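Local coordinates for uncharacterized protein YycE (Bacillus subtilis, PDB 1TWU) that is of unknown function but belongs to the vicinal oxygen chelate superfamily and may act as a glyoxalase or fosfomycin resistance protein, at residues A[103-108]-A[116-121]. Sequence-based numbering, arbitrary orientation.
Sequences YQEVES and GGVTIE
Glu105 and Ile120 pair antiparallel where the short edge strand 105-106 joins strand 117-121, in the second of the two four-stranded βαβββ units that mark the vicinal oxygen chelate fold. The pair is a non-hydrogen-bonded one, its CA atoms 4.3 Å apart, and one backbone bond flanks it on each side. Glu121 N gives its hydrogen to Gln104 O at 3.1 Å; Val106 N reaches Thr119 O at 2.8 Å.

Beyond these two bonds water takes over. One molecule accepts from Gln104 N and donates to Glu121 O; another accepts from Thr119 N and lies 2.6 Å from Val106 O, with Glu105 OE2 also near it. Solvent thus bridges polar backbone atoms where direct strand bonding ends.

On the face toward helix 88-100, Ile120 suits its buried place because its two branches divide the work: CG2, anti to the backbone N, packs against Tyr103 CB, while CD1 lies 3.6 Å from Glu105 CB. The Tyr103 ring leads away from the strand to meet Phe28 edge-to-face, and its hydroxyl bonds to Arg27. Glu105, with CG anti to its backbone N (chi1 -174°) and an extended chain, crosses Val118 at about a right angle, laying CG and the carboxylate carbon CD against Val118 CG1; OE1 forms a salt bridge with Lys99. A glutamate fits this exposed edge of the sheet, its stem apolar and its end charged.

The other face belongs to Val106 and Thr119, whose β-branching suits an extended backbone; their CG2 methyls meet at 3.6 Å, and both side chains also touch Arg127 of the adjoining strand 127-131. Glu121 runs across Val106 toward its salt bridge with Arg127, bringing CG and CD each 3.7 Å from Val106 CG1.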
# COMPACT_ATOMS: atom_id res chain seq x y z
N TYR A 103 -8.70 1.52 -19.52
CA TYR A 103 -7.74 2.16 -18.63
C TYR A 103 -6.49 2.65 -19.36
O TYR A 103 -5.96 1.97 -20.23
CB TYR A 103 -7.39 1.21 -17.48
CG TYR A 103 -8.64 0.79 -16.73
CD1 TYR A 103 -9.35 1.72 -15.96
CD2 TYR A 103 -9.16 -0.50 -16.86
CE1 TYR A 103 -10.55 1.38 -15.34
CE2 TYR A 103 -10.37 -0.86 -16.25
CZ TYR A 103 -11.06 0.09 -15.49
OH TYR A 103 -12.27 -0.22 -14.92
N GLN A 104 -6.03 3.84 -18.99
CA GLN A 104 -4.89 4.51 -19.59
C GLN A 104 -3.52 4.04 -19.15
O GLN A 104 -3.28 3.85 -17.96
CB GLN A 104 -4.93 6.01 -19.30
CG GLN A 104 -6.21 6.68 -19.68
CD GLN A 104 -6.41 6.70 -21.17
OE1 GLN A 104 -7.52 6.44 -21.66
NE2 GLN A 104 -5.36 7.02 -21.91
N GLU A 105 -2.63 3.85 -20.12
CA GLU A 105 -1.26 3.50 -19.79
C GLU A 105 -0.60 4.88 -19.74
O GLU A 105 -0.84 5.72 -20.61
CB GLU A 105 -0.59 2.67 -20.89
CG GLU A 105 0.80 2.18 -20.46
CD GLU A 105 1.62 1.58 -21.59
OE1 GLU A 105 1.07 0.80 -22.39
OE2 GLU A 105 2.83 1.87 -21.65
N VAL A 106 0.20 5.13 -18.71
CA VAL A 106 0.84 6.42 -18.60
C VAL A 106 2.36 6.30 -18.55
O VAL A 106 2.90 5.21 -18.33
CB VAL A 106 0.35 7.19 -17.35
CG1 VAL A 106 -1.14 7.49 -17.48
CG2 VAL A 106 0.61 6.39 -16.09
N GLU A 107 3.02 7.42 -18.77
CA GLU A 107 4.47 7.49 -18.76
C GLU A 107 4.92 7.68 -17.32
O GLU A 107 4.61 8.70 -16.70
CB GLU A 107 4.94 8.66 -19.61
CG GLU A 107 6.25 8.41 -20.30
CD GLU A 107 6.16 7.25 -21.27
OE1 GLU A 107 5.62 7.43 -22.39
OE2 GLU A 107 6.62 6.14 -20.89
N SER A 108 5.63 6.70 -16.78
CA SER A 108 6.10 6.78 -15.41
C SER A 108 6.94 8.02 -15.19
O SER A 108 7.60 8.51 -16.12
CB SER A 108 6.91 5.53 -15.06
OG SER A 108 7.95 5.33 -16.00
N GLY A 116 11.23 -1.74 -19.16
CA GLY A 116 10.67 -3.04 -18.87
C GLY A 116 9.50 -3.03 -17.91
O GLY A 116 9.24 -4.02 -17.22
N GLY A 117 8.80 -1.90 -17.86
CA GLY A 117 7.65 -1.79 -16.98
C GLY A 117 6.51 -1.05 -17.65
O GLY A 117 6.75 -0.20 -18.51
N VAL A 118 5.28 -1.38 -17.27
CA VAL A 118 4.09 -0.73 -17.82
C VAL A 118 3.26 -0.16 -16.67
O VAL A 118 2.92 -0.88 -15.73
CB VAL A 118 3.21 -1.72 -18.61
CG1 VAL A 118 1.93 -1.03 -19.07
CG2 VAL A 118 3.98 -2.26 -19.81
N THR A 119 2.92 1.12 -16.76
CA THR A 119 2.12 1.78 -15.73
C THR A 119 0.71 2.09 -16.22
O THR A 119 0.53 2.76 -17.24
CB THR A 119 2.78 3.09 -15.26
OG1 THR A 119 4.10 2.82 -14.79
CG2 THR A 119 1.97 3.72 -14.13
N ILE A 120 -0.28 1.59 -15.50
CA ILE A 120 -1.69 1.80 -15.84
C ILE A 120 -2.31 2.52 -14.65
O ILE A 120 -2.08 2.13 -13.51
CB ILE A 120 -2.45 0.46 -16.03
CG1 ILE A 120 -1.72 -0.43 -17.06
CG2 ILE A 120 -3.88 0.74 -16.44
CD1 ILE A 120 -1.55 0.18 -18.44
N GLU A 121 -3.10 3.56 -14.90
CA GLU A 121 -3.74 4.26 -13.78
C GLU A 121 -5.06 3.59 -13.44
O GLU A 121 -5.81 3.18 -14.33
CB GLU A 121 -4.03 5.71 -14.12
CG GLU A 121 -2.82 6.57 -14.36
CD GLU A 121 -3.19 8.04 -14.42
OE1 GLU A 121 -4.16 8.37 -15.14
OE2 GLU A 121 -2.51 8.85 -13.76
O HOH W 1 -6.92 4.60 -16.26
O HOH W 2 3.79 2.88 -19.08